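Long-range contacts in SYE1 (Shewanella oneidensis, PDB 4AWT), which binds flavin mononucleotide and probably acts as an NAD(P)-linked oxidoreductase on CH-CH groups, as in other members of the Old Yellow Enzyme family: residues Pro24-Arg29 against Thr348-Gly353; Lys66-Thr71 against Lys130-Asn135; Phe191-Ala196 against Thr243-Pro248. The protein carries 1 engineered substitution. All coordinates share one frame; numbering follows the deposited sequence.

Interaction 1: Pro24-Arg29 against Thr348-Gly353. Engineered in segment 24-29: Leu-25 (natural residue Met). With FMN (flavin mononucleotide), chain B; BOG (octyl beta-D-glucopyranoside), chain D.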
loop_
_atom_site.group_PDB
_atom_site.type_symbol
_atom_site.label_atom_id
_atom_site.label_comp_id
_atom_site.label_asym_id
_atom_site.label_seq_id
_atom_site.Cartn_x
_atom_site.Cartn_y
_atom_site.Cartn_z
ATOM N N PRO A 24 -3.740 -1.073 -3.242
ATOM C CA PRO A 24 -3.692 0.378 -3.053
ATOM C C PRO A 24 -3.382 1.094 -4.348
ATOM O O PRO A 24 -2.416 0.779 -5.037
ATOM C CB PRO A 24 -2.549 0.562 -2.057
ATOM C CG PRO A 24 -2.601 -0.669 -1.254
ATOM C CD PRO A 24 -2.822 -1.742 -2.324
ATOM N N LEU A 25 -4.178 2.145 -4.657
ATOM C CA LEU A 25 -3.992 2.927 -5.869
ATOM C C LEU A 25 -4.217 4.393 -5.546
ATOM O O LEU A 25 -5.359 4.878 -5.531
ATOM C CB LEU A 25 -4.946 2.475 -6.990
ATOM C CG LEU A 25 -4.789 1.019 -7.422
ATOM C CD1 LEU A 25 -6.087 0.528 -8.054
ATOM C CD2 LEU A 25 -3.598 0.856 -8.377
ATOM N N THR A 26 -3.156 5.126 -5.310
ATOM C CA THR A 26 -3.208 6.586 -5.131
ATOM C C THR A 26 -3.881 7.220 -6.322
ATOM O O THR A 26 -3.434 7.052 -7.459
ATOM C CB THR A 26 -1.771 7.122 -5.005
ATOM O OG1 THR A 26 -1.199 6.733 -3.751
ATOM C CG2 THR A 26 -1.680 8.623 -5.086
ATOM N N ARG A 27 -4.918 8.007 -6.041
ATOM C CA ARG A 27 -5.649 8.745 -7.072
ATOM C C ARG A 27 -5.564 10.256 -6.867
ATOM O O ARG A 27 -5.994 11.021 -7.758
ATOM C CB ARG A 27 -7.094 8.295 -7.209
ATOM C CG ARG A 27 -7.270 6.795 -7.363
ATOM C CD ARG A 27 -6.443 6.175 -8.507
ATOM N NE ARG A 27 -6.771 6.812 -9.794
ATOM C CZ ARG A 27 -7.852 6.544 -10.510
ATOM N NH1 ARG A 27 -8.649 5.555 -10.192
ATOM N NH2 ARG A 27 -8.098 7.270 -11.608
ATOM N N SER A 28 -5.079 10.711 -5.728
ATOM C CA SER A 28 -4.885 12.131 -5.484
ATOM C C SER A 28 -6.166 12.937 -5.765
ATOM O O SER A 28 -6.122 13.964 -6.446
ATOM C CB SER A 28 -3.666 12.657 -6.207
ATOM O OG SER A 28 -2.503 12.092 -5.645
ATOM N N ARG A 29 -7.266 12.473 -5.193
ATOM C CA ARG A 29 -8.585 13.076 -5.334
ATOM C C ARG A 29 -9.062 13.704 -4.043
ATOM O O ARG A 29 -10.222 14.137 -3.974
ATOM C CB ARG A 29 -9.625 12.056 -5.838
ATOM C CG ARG A 29 -9.347 11.375 -7.178
ATOM C CD ARG A 29 -9.210 12.396 -8.254
ATOM N NE ARG A 29 -9.645 11.959 -9.633
ATOM C CZ ARG A 29 -8.904 11.299 -10.505
ATOM N NH1 ARG A 29 -7.750 10.764 -10.164
ATOM N NH2 ARG A 29 -9.364 11.140 -11.735
ATOM N N THR A 348 -5.445 10.777 -16.254
ATOM C CA THR A 348 -6.437 10.993 -15.210
ATOM C C THR A 348 -6.212 10.089 -14.024
ATOM O O THR A 348 -7.082 9.937 -13.137
ATOM C CB THR A 348 -7.861 10.886 -15.762
ATOM O OG1 THR A 348 -7.979 9.608 -16.374
ATOM C CG2 THR A 348 -8.143 11.981 -16.774
ATOM N N LEU A 349 -5.023 9.501 -13.898
ATOM C CA LEU A 349 -4.689 8.716 -12.708
ATOM C C LEU A 349 -4.719 9.584 -11.446
ATOM O O LEU A 349 -5.192 9.124 -10.416
ATOM C CB LEU A 349 -3.370 8.021 -12.849
ATOM C CG LEU A 349 -3.393 6.841 -13.827
ATOM C CD1 LEU A 349 -2.013 6.304 -14.018
ATOM C CD2 LEU A 349 -4.301 5.730 -13.341
ATOM N N PHE A 350 -4.142 10.783 -11.518
ATOM C CA PHE A 350 -3.853 11.593 -10.369
ATOM C C PHE A 350 -4.487 12.966 -10.496
ATOM O O PHE A 350 -4.269 13.661 -11.498
ATOM C CB PHE A 350 -2.330 11.791 -10.178
ATOM C CG PHE A 350 -1.575 10.507 -10.158
ATOM C CD1 PHE A 350 -1.780 9.566 -9.170
ATOM C CD2 PHE A 350 -0.668 10.233 -11.137
ATOM C CE1 PHE A 350 -1.076 8.396 -9.142
ATOM C CE2 PHE A 350 0.033 9.064 -11.135
ATOM C CZ PHE A 350 -0.172 8.155 -10.141
ATOM N N GLY A 351 -5.177 13.405 -9.460
ATOM C CA GLY A 351 -5.759 14.753 -9.465
ATOM C C GLY A 351 -7.048 14.794 -10.273
ATOM O O GLY A 351 -7.517 13.820 -10.822
ATOM N N GLY A 352 -7.605 15.974 -10.345
ATOM C CA GLY A 352 -8.880 16.135 -11.035
ATOM C C GLY A 352 -10.046 15.663 -10.221
ATOM O O GLY A 352 -10.063 15.653 -8.961
ATOM N N GLY A 353 -11.075 15.243 -10.887
ATOM C CA GLY A 353 -12.357 14.910 -10.300
ATOM C C GLY A 353 -12.843 13.556 -10.755
ATOM O O GLY A 353 -12.096 12.586 -10.854
HETATM N N1 FMN B . 0.936 0.887 -4.227
HETATM C C2 FMN B . 0.816 1.116 -2.925
HETATM O O2 FMN B . 1.238 0.300 -2.063
HETATM N N3 FMN B . 0.209 2.280 -2.474
HETATM C C4 FMN B . -0.295 3.247 -3.329
HETATM O O4 FMN B . -0.923 4.221 -2.836
HETATM C C4A FMN B . -0.061 3.043 -4.687
HETATM N N5 FMN B . -0.446 4.005 -5.619
HETATM C C5A FMN B . -0.587 3.584 -6.969
HETATM C C6 FMN B . -1.211 4.401 -7.878
HETATM C C7 FMN B . -1.399 4.012 -9.226
HETATM C C7M FMN B . -2.204 4.913 -10.131
HETATM C C8 FMN B . -0.894 2.812 -9.626
HETATM C C8M FMN B . -1.078 2.303 -11.041
HETATM C C9 FMN B . -0.238 1.970 -8.705
HETATM C C9A FMN B . -0.087 2.339 -7.367
HETATM N N10 FMN B . 0.513 1.474 -6.428
HETATM C C10 FMN B . 0.466 1.799 -5.086
HETATM C "C1'" FMN B . 0.973 0.151 -6.861
HETATM C "C2'" FMN B . -0.172 -0.855 -7.079
HETATM O "O2'" FMN B . -0.765 -1.217 -5.844
HETATM C "C3'" FMN B . 0.300 -2.144 -7.722
HETATM O "O3'" FMN B . 1.164 -2.879 -6.868
HETATM C "C4'" FMN B . 0.980 -1.976 -9.092
HETATM O "O4'" FMN B . 0.265 -1.078 -9.928
HETATM C "C5'" FMN B . 1.249 -3.303 -9.774
HETATM O "O5'" FMN B . 0.027 -4.006 -10.059
HETATM P P FMN B . -0.603 -3.938 -11.544
HETATM O O1P FMN B . -1.059 -2.515 -11.751
HETATM O O2P FMN B . 0.485 -4.334 -12.516
HETATM O O3P FMN B . -1.746 -4.920 -11.471
HETATM C C1 BOG D . 3.456 7.010 -8.036
HETATM O O1 BOG D . 3.274 7.362 -9.380
HETATM C C2 BOG D . 2.183 7.071 -7.253
HETATM O O2 BOG D . 1.687 8.390 -7.166
HETATM C C3 BOG D . 2.357 6.578 -5.807
HETATM O O3 BOG D . 1.110 6.433 -5.186
HETATM C C4 BOG D . 2.980 5.176 -5.865
HETATM O O4 BOG D . 3.218 4.745 -4.568
HETATM C C5 BOG D . 4.250 5.144 -6.706
HETATM O O5 BOG D . 3.888 5.608 -7.992
HETATM C C6 BOG D . 4.835 3.758 -6.798
HETATM O O6 BOG D . 6.044 3.900 -7.522
HETATM C "C1'" BOG D . 4.422 7.867 -10.019
HETATM C "C2'" BOG D . 4.191 8.419 -11.424
HETATM C "C3'" BOG D . 3.375 7.526 -12.308
HETATM C "C4'" BOG D . 3.362 7.718 -13.820
HETATM C "C5'" BOG D . 1.914 7.990 -14.240
HETATM C "C6'" BOG D . 1.753 9.437 -14.711
HETATM C "C7'" BOG D . 0.288 9.704 -15.100
HETATM C "C8'" BOG D . 0.319 10.895 -16.051
HETATM O O HOH W 1 -7.705 16.216 -6.965
#
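Arg-27 and Arg-29 both have CG anti to the carbonyl carbon, beside the backbone N, and bend at chi2 (-54° and -58°) and at chi3. These bends curl the chains back, and both guanidinium groups end among the backbone carbonyls of 348-353. Arg-29 grips two of them twice. Its NE and NH2 meet Gly-353 O side-on, with NE to O at 2.8 Å. Its NH1 and NH2 meet Thr-348 O end-on, with NH2 to O at 2.9 Å. Both oxygens lie near the guanidinium plane. NH1 also bonds Arg-27 O on a lone pair, which ties the side chain to its own loop.

Arg-27 NE donates to Leu-349 O at 2.9 Å, again on a lone pair. Its NH2 reaches Thr-348 O, so that oxygen takes three N-H donors from two arginines. The same NH2 also bonds Gly-356 O. With this many bonds, neither guanidinium can easily turn. The backbones join where Gly-351 N donates to Arg-27 O at 3.0 Å. Water 1 links Ser-28 O and Gly-352 O.

Phe-350 brings the edge of its ring to Thr-26 O, with CE1 3.2 Å from the oxygen. The hydroxyl of Thr-26 turns to the flavin, and OG1 donates to FMN O4 at 2.7 Å. Pro-24 O accepts from FMN O2'. Leu-25, an engineered residue, lays CD2 on FMN C9 at 3.6 Å. Leu-349 and Phe-350 approach methyl C7M of the flavin. The C-terminal loop is thus tied to the loop after barrel strand 20-22, and together they line part of the FMN pocket of this TIM-barrel flavoenzyme.

Interaction 2: Lys66-Thr71 against Lys130-Asn135. With BOG (octyl beta-D-glucopyranoside), chain D.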
loop_
_atom_site.group_PDB
_atom_site.type_symbol
_atom_site.label_atom_id
_atom_site.label_comp_id
_atom_site.label_asym_id
_atom_site.label_seq_id
_atom_site.Cartn_x
_atom_site.Cartn_y
_atom_site.Cartn_z
ATOM N N LYS A 66 3.327 12.555 4.031
ATOM C CA LYS A 66 2.758 12.715 2.693
ATOM C C LYS A 66 3.830 12.882 1.639
ATOM O O LYS A 66 4.804 13.632 1.860
ATOM C CB LYS A 66 1.867 13.945 2.724
ATOM C CG LYS A 66 1.130 14.294 1.466
ATOM C CD LYS A 66 0.288 15.558 1.668
ATOM C CE LYS A 66 -0.311 16.147 0.431
ATOM N NZ LYS A 66 -1.085 17.359 0.806
ATOM N N GLY A 67 3.646 12.218 0.488
ATOM C CA GLY A 67 4.554 12.288 -0.624
ATOM C C GLY A 67 4.087 12.979 -1.871
ATOM O O GLY A 67 4.909 13.374 -2.689
ATOM N N TYR A 68 2.762 13.058 -2.048
ATOM C CA TYR A 68 2.144 13.437 -3.297
ATOM C C TYR A 68 1.001 14.364 -3.011
ATOM O O TYR A 68 0.286 14.201 -2.024
ATOM C CB TYR A 68 1.654 12.191 -4.079
ATOM C CG TYR A 68 2.763 11.198 -4.306
ATOM C CD1 TYR A 68 3.054 10.246 -3.319
ATOM C CD2 TYR A 68 3.524 11.194 -5.456
ATOM C CE1 TYR A 68 4.095 9.357 -3.462
ATOM C CE2 TYR A 68 4.547 10.276 -5.627
ATOM C CZ TYR A 68 4.849 9.373 -4.612
ATOM O OH TYR A 68 5.854 8.464 -4.711
ATOM N N ALA A 69 0.754 15.308 -3.936
ATOM C CA ALA A 69 -0.338 16.233 -3.735
ATOM C C ALA A 69 -1.667 15.480 -3.628
ATOM O O ALA A 69 -1.939 14.519 -4.328
ATOM C CB ALA A 69 -0.425 17.210 -4.890
ATOM N N TRP A 70 -2.517 15.994 -2.744
ATOM C CA TRP A 70 -3.950 15.676 -2.712
ATOM C C TRP A 70 -4.225 14.226 -2.307
ATOM O O TRP A 70 -5.311 13.710 -2.604
ATOM C CB TRP A 70 -4.694 16.013 -4.015
ATOM C CG TRP A 70 -4.290 17.337 -4.616
ATOM C CD1 TRP A 70 -4.282 18.561 -3.969
ATOM C CD2 TRP A 70 -3.828 17.552 -5.939
ATOM N NE1 TRP A 70 -3.859 19.518 -4.842
ATOM C CE2 TRP A 70 -3.558 18.928 -6.062
ATOM C CE3 TRP A 70 -3.612 16.709 -7.018
ATOM C CZ2 TRP A 70 -3.084 19.452 -7.247
ATOM C CZ3 TRP A 70 -3.143 17.222 -8.193
ATOM C CH2 TRP A 70 -2.878 18.590 -8.303
ATOM N N THR A 71 -3.302 13.560 -1.623
ATOM C CA THR A 71 -3.602 12.250 -1.082
ATOM C C THR A 71 -4.348 12.392 0.223
ATOM O O THR A 71 -4.125 13.348 1.005
ATOM C CB THR A 71 -2.337 11.385 -0.935
ATOM O OG1 THR A 71 -1.419 11.979 0.012
ATOM C CG2 THR A 71 -1.602 11.272 -2.244
ATOM N N LYS A 130 10.927 11.060 -8.788
ATOM C CA LYS A 130 10.105 12.271 -8.756
ATOM C C LYS A 130 8.802 11.954 -7.976
ATOM O O LYS A 130 8.299 10.833 -7.991
ATOM C CB LYS A 130 9.776 12.771 -10.140
ATOM C CG LYS A 130 11.032 13.194 -10.911
ATOM C CD LYS A 130 10.747 13.850 -12.255
ATOM C CE LYS A 130 12.073 14.176 -12.968
ATOM N NZ LYS A 130 11.810 14.695 -14.348
ATOM N N VAL A 131 8.291 12.987 -7.376
ATOM C CA VAL A 131 6.939 13.038 -6.836
ATOM C C VAL A 131 6.188 14.154 -7.561
ATOM O O VAL A 131 6.673 14.686 -8.549
ATOM C CB VAL A 131 6.898 13.172 -5.311
ATOM C CG1 VAL A 131 7.590 11.967 -4.672
ATOM C CG2 VAL A 131 7.504 14.458 -4.851
ATOM N N PHE A 132 4.982 14.481 -7.088
ATOM C CA PHE A 132 4.294 15.608 -7.676
ATOM C C PHE A 132 3.701 16.449 -6.533
ATOM O O PHE A 132 3.363 15.949 -5.460
ATOM C CB PHE A 132 3.263 15.237 -8.737
ATOM C CG PHE A 132 2.156 14.285 -8.288
ATOM C CD1 PHE A 132 1.067 14.731 -7.578
ATOM C CD2 PHE A 132 2.237 12.938 -8.607
ATOM C CE1 PHE A 132 0.049 13.856 -7.191
ATOM C CE2 PHE A 132 1.235 12.091 -8.243
ATOM C CZ PHE A 132 0.135 12.521 -7.544
ATOM N N VAL A 133 3.562 17.727 -6.841
ATOM C CA VAL A 133 3.097 18.744 -5.917
ATOM C C VAL A 133 1.992 19.515 -6.566
ATOM O O VAL A 133 1.771 19.476 -7.771
ATOM C CB VAL A 133 4.259 19.691 -5.502
ATOM C CG1 VAL A 133 5.401 18.942 -4.843
ATOM C CG2 VAL A 133 4.702 20.515 -6.697
ATOM N N ASP A 134 1.252 20.244 -5.745
ATOM C CA ASP A 134 0.261 21.240 -6.216
ATOM C C ASP A 134 0.976 22.514 -6.564
ATOM O O ASP A 134 1.629 23.101 -5.674
ATOM C CB ASP A 134 -0.715 21.447 -5.048
ATOM C CG ASP A 134 -1.907 22.364 -5.288
ATOM O OD1 ASP A 134 -1.874 23.052 -6.308
ATOM O OD2 ASP A 134 -2.893 22.280 -4.480
ATOM N N ASN A 135 0.907 22.872 -7.830
ATOM C CA ASN A 135 1.595 24.085 -8.246
ATOM C C ASN A 135 0.548 25.189 -8.434
ATOM O O ASN A 135 0.893 26.204 -9.054
ATOM C CB ASN A 135 2.388 23.888 -9.519
ATOM C CG ASN A 135 1.480 23.365 -10.621
ATOM O OD1 ASN A 135 0.254 23.507 -10.641
ATOM N ND2 ASN A 135 2.161 22.750 -11.588
HETATM C C1 BOG D . 3.456 7.010 -8.036
HETATM O O1 BOG D . 3.274 7.362 -9.380
HETATM C C2 BOG D . 2.183 7.071 -7.253
HETATM O O2 BOG D . 1.687 8.390 -7.166
HETATM C C3 BOG D . 2.357 6.578 -5.807
HETATM O O3 BOG D . 1.110 6.433 -5.186
HETATM C C4 BOG D . 2.980 5.176 -5.865
HETATM O O4 BOG D . 3.218 4.745 -4.568
HETATM C C5 BOG D . 4.250 5.144 -6.706
HETATM O O5 BOG D . 3.888 5.608 -7.992
HETATM C C6 BOG D . 4.835 3.758 -6.798
HETATM O O6 BOG D . 6.044 3.900 -7.522
HETATM C "C1'" BOG D . 4.422 7.867 -10.019
HETATM C "C2'" BOG D . 4.191 8.419 -11.424
HETATM C "C3'" BOG D . 3.375 7.526 -12.308
HETATM C "C4'" BOG D . 3.362 7.718 -13.820
HETATM C "C5'" BOG D . 1.914 7.990 -14.240
HETATM C "C6'" BOG D . 1.753 9.437 -14.711
HETATM C "C7'" BOG D . 0.288 9.704 -15.100
HETATM C "C8'" BOG D . 0.319 10.895 -16.051
HETATM O O HOH W 2 7.119 8.568 -6.977
#
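Apolar contacts gather round Tyr-68 and Phe-132. Tyr-68 CB sits over the face of the Phe-132 ring, 4.0 Å from its centroid, a CH-pi contact. The two rings meet obliquely, with planes at 57° and Tyr-68 CD2 3.7 Å from Phe-132 CE2. Phe-132 CG stands between its backbone N and carbonyl carbon (chi1 57°), and this brings one ring face to Tyr-68 CB and the ring edge to Ala-69 O. Next along the same side of the tyrosine ring, CE2 touches Val-131 CG1 at 3.6 Å. Ala-69 CB rests against the backbone of Val-133 and Asp-134.

The segment 66-71 belongs to the loop after barrel strand 53-60, and its residues Tyr-68 to Thr-71 form a type II beta turn. Strand 130-133 is one arm of a two-stranded antiparallel sheet with 141-144. The contact therefore joins a loop of the TIM barrel to this small sheet, beside the pocket that holds the octyl glucoside. The sugar's O2 lies over one face of the Tyr-68 ring.

Hydrogen bonds are few. Ala-69 N donates to Phe-132 O at 3.1 Å, from above the carbonyl plane. Trp-70 NE1 points its N-H, near the plane of the indole, at Asp-134 OD2 2.9 Å away. It meets that oxygen from above the carboxylate plane. Asp-134 OD1 is held by Gly-136 N. Water 2 lies 2.6 Å from Tyr-68 OH and donates to Lys-130 O. Tyr-68 OH also bonds Tyr-186 OH. A leucine in place of Tyr-68 would probably open a gap beside Val-131 and the sugar and leave water 2 and Tyr-186 without their hydroxyl partner.

Interaction 3: Phe191-Ala196 against Thr243-Pro248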
loop_
_atom_site.group_PDB
_atom_site.type_symbol
_atom_site.label_atom_id
_atom_site.label_comp_id
_atom_site.label_asym_id
_atom_site.label_seq_id
_atom_site.Cartn_x
_atom_site.Cartn_y
_atom_site.Cartn_z
ATOM N N PHE A 191 14.582 1.821 5.750
ATOM C CA PHE A 191 15.310 1.124 6.802
ATOM C C PHE A 191 15.673 -0.308 6.415
ATOM O O PHE A 191 16.758 -0.779 6.722
ATOM C CB PHE A 191 14.536 1.084 8.125
ATOM C CG PHE A 191 14.516 2.385 8.891
ATOM C CD1 PHE A 191 13.679 3.435 8.521
ATOM C CD2 PHE A 191 15.367 2.580 9.968
ATOM C CE1 PHE A 191 13.654 4.607 9.236
ATOM C CE2 PHE A 191 15.359 3.755 10.673
ATOM C CZ PHE A 191 14.499 4.759 10.314
ATOM N N ILE A 192 14.746 -1.022 5.773
ATOM C CA ILE A 192 14.962 -2.445 5.477
ATOM C C ILE A 192 16.124 -2.655 4.538
ATOM O O ILE A 192 16.940 -3.563 4.727
ATOM C CB ILE A 192 13.686 -3.076 4.888
ATOM C CG1 ILE A 192 12.541 -3.076 5.877
ATOM C CG2 ILE A 192 13.981 -4.497 4.384
ATOM C CD1 ILE A 192 11.188 -3.473 5.295
ATOM N N ASP A 193 16.165 -1.895 3.450
ATOM C CA ASP A 193 17.074 -2.171 2.342
ATOM C C ASP A 193 18.457 -1.591 2.625
ATOM O O ASP A 193 18.633 -0.413 2.907
ATOM C CB ASP A 193 16.515 -1.646 1.051
ATOM C CG ASP A 193 15.354 -2.444 0.449
ATOM O OD1 ASP A 193 15.006 -3.474 1.052
ATOM O OD2 ASP A 193 14.856 -1.996 -0.601
ATOM N N SER A 194 19.468 -2.464 2.509
ATOM C CA SER A 194 20.804 -2.117 2.975
ATOM C C SER A 194 21.354 -0.886 2.320
ATOM O O SER A 194 22.070 -0.113 2.971
ATOM C CB SER A 194 21.733 -3.295 2.765
ATOM O OG SER A 194 21.905 -3.619 1.421
ATOM N N GLU A 195 21.108 -0.648 1.011
ATOM C CA GLU A 195 21.781 0.440 0.352
ATOM C C GLU A 195 21.090 1.793 0.651
ATOM O O GLU A 195 21.621 2.841 0.261
ATOM C CB GLU A 195 21.902 0.179 -1.134
ATOM C CG GLU A 195 22.611 -1.127 -1.422
ATOM C CD GLU A 195 23.840 -1.447 -0.548
ATOM O OE1 GLU A 195 24.752 -0.645 -0.846
ATOM O OE2 GLU A 195 23.937 -2.374 0.328
ATOM N N ALA A 196 19.951 1.756 1.292
ATOM C CA ALA A 196 19.262 2.972 1.696
ATOM C C ALA A 196 19.497 3.353 3.154
ATOM O O ALA A 196 19.043 4.403 3.575
ATOM C CB ALA A 196 17.768 2.815 1.434
ATOM N N THR A 243 15.236 2.279 -3.324
ATOM C CA THR A 243 15.713 1.390 -2.303
ATOM C C THR A 243 16.167 0.072 -2.929
ATOM O O THR A 243 15.363 -0.610 -3.598
ATOM C CB THR A 243 14.655 1.127 -1.221
ATOM O OG1 THR A 243 13.434 0.653 -1.761
ATOM C CG2 THR A 243 14.347 2.379 -0.434
ATOM N N VAL A 244 17.433 -0.264 -2.645
ATOM C CA VAL A 244 18.069 -1.492 -3.097
ATOM C C VAL A 244 18.609 -2.234 -1.897
ATOM O O VAL A 244 19.287 -1.585 -1.068
ATOM C CB VAL A 244 19.251 -1.150 -4.063
ATOM C CG1 VAL A 244 19.936 -2.420 -4.545
ATOM C CG2 VAL A 244 18.741 -0.336 -5.245
ATOM N N ASP A 245 18.368 -3.528 -1.792
ATOM C CA ASP A 245 18.966 -4.345 -0.763
ATOM C C ASP A 245 20.026 -5.256 -1.396
ATOM O O ASP A 245 19.836 -5.759 -2.497
ATOM C CB ASP A 245 17.955 -5.208 -0.060
ATOM C CG ASP A 245 18.522 -5.956 1.090
ATOM O OD1 ASP A 245 19.130 -5.278 1.989
ATOM O OD2 ASP A 245 18.432 -7.178 1.123
ATOM N N ALA A 246 21.109 -5.479 -0.749
ATOM C CA ALA A 246 22.230 -6.275 -1.270
ATOM C C ALA A 246 21.919 -7.762 -1.286
ATOM O O ALA A 246 22.430 -8.484 -2.164
ATOM C CB ALA A 246 23.497 -6.044 -0.484
ATOM N N ASP A 247 21.101 -8.281 -0.388
ATOM C CA ASP A 247 20.813 -9.702 -0.287
ATOM C C ASP A 247 19.308 -9.859 -0.024
ATOM O O ASP A 247 18.899 -10.263 1.049
ATOM C CB ASP A 247 21.670 -10.356 0.792
ATOM C CG ASP A 247 21.671 -11.861 0.837
ATOM O OD1 ASP A 247 20.868 -12.480 0.069
ATOM O OD2 ASP A 247 22.444 -12.432 1.650
ATOM N N PRO A 248 18.518 -9.545 -1.030
ATOM C CA PRO A 248 17.070 -9.462 -0.743
ATOM C C PRO A 248 16.451 -10.789 -0.437
ATOM O O PRO A 248 15.459 -10.811 0.309
ATOM C CB PRO A 248 16.509 -8.786 -2.017
ATOM C CG PRO A 248 17.552 -9.041 -3.052
ATOM C CD PRO A 248 18.843 -9.059 -2.345
#
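The backbones of 191-196 and 243-248 come closest at Asp-193 and Asp-245, whose CA atoms are 4.2 Å apart, and Glu-195 N bonds Val-244 O at 2.9 Å, nearly along the C=O axis. Ser-194 and Asp-245 form the polar centre. Ser-194 N donates to the anti lone pair of Asp-245 OD1 at 2.9 Å. The aspartate has CG anti to its own N (chi1 -174°), and this carries OD1 across to the serine. Ser-194 OG accepts from Ala-246 N at 3.0 Å and donates to Glu-195 OE2 at 2.6 Å. The hydroxyl is thereby fixed between one donor and one acceptor.

Asp-193 is the first residue to leave helix 187-192. The partner loop follows barrel strand 230-234 and runs into helix 248-261, with Asp-247 at its N-cap. The contact joins the end of helix 187-192, which follows barrel strand 177-181, to the loop after the neighbouring strand 230-234. Ser-194 also touches the bound ethyl hydrogen carbonate.

Asp-245 OD2 accepts from Asp-247 N, an Asx turn, and is also hydrogen-bonded to Thr-251 OG1 in the following helix. Asp-193 OD1 is held by Tyr-252 OH. The carboxylates of Asp-193 and Asp-245 lie near each other, OD1 to OD1 at 4.6 Å, and their mutual repulsion is probably eased by the hydrogen bonds each receives. Asp-193 OD2 lies 3.2 Å from Thr-243 OG1, and Ala-196 CB meets Thr-243 CG2 at 3.9 Å.

Overall arrangement
From the N terminus, the chain first reaches 24-29, just after barrel strand 20-22. Its partner 348-353 comes only near the C terminus, so interaction 1 closes a loop that holds nearly the whole barrel. Interactions 2 and 3 are both nested inside it, in series. Interaction 2 closes between the loop after strand 53-60 and strand 130-133. Interaction 3 then joins the end of helix 187-192 to the loop before helix 248-261. Interactions 1 and 2 touch, through Ser-28 against Ala-69, Trp-70 and Phe-132, and both border the octyl glucoside. Interaction 3 stands apart, its centre about 29 Å from that of interaction 1 and about 25 Å from that of interaction 2.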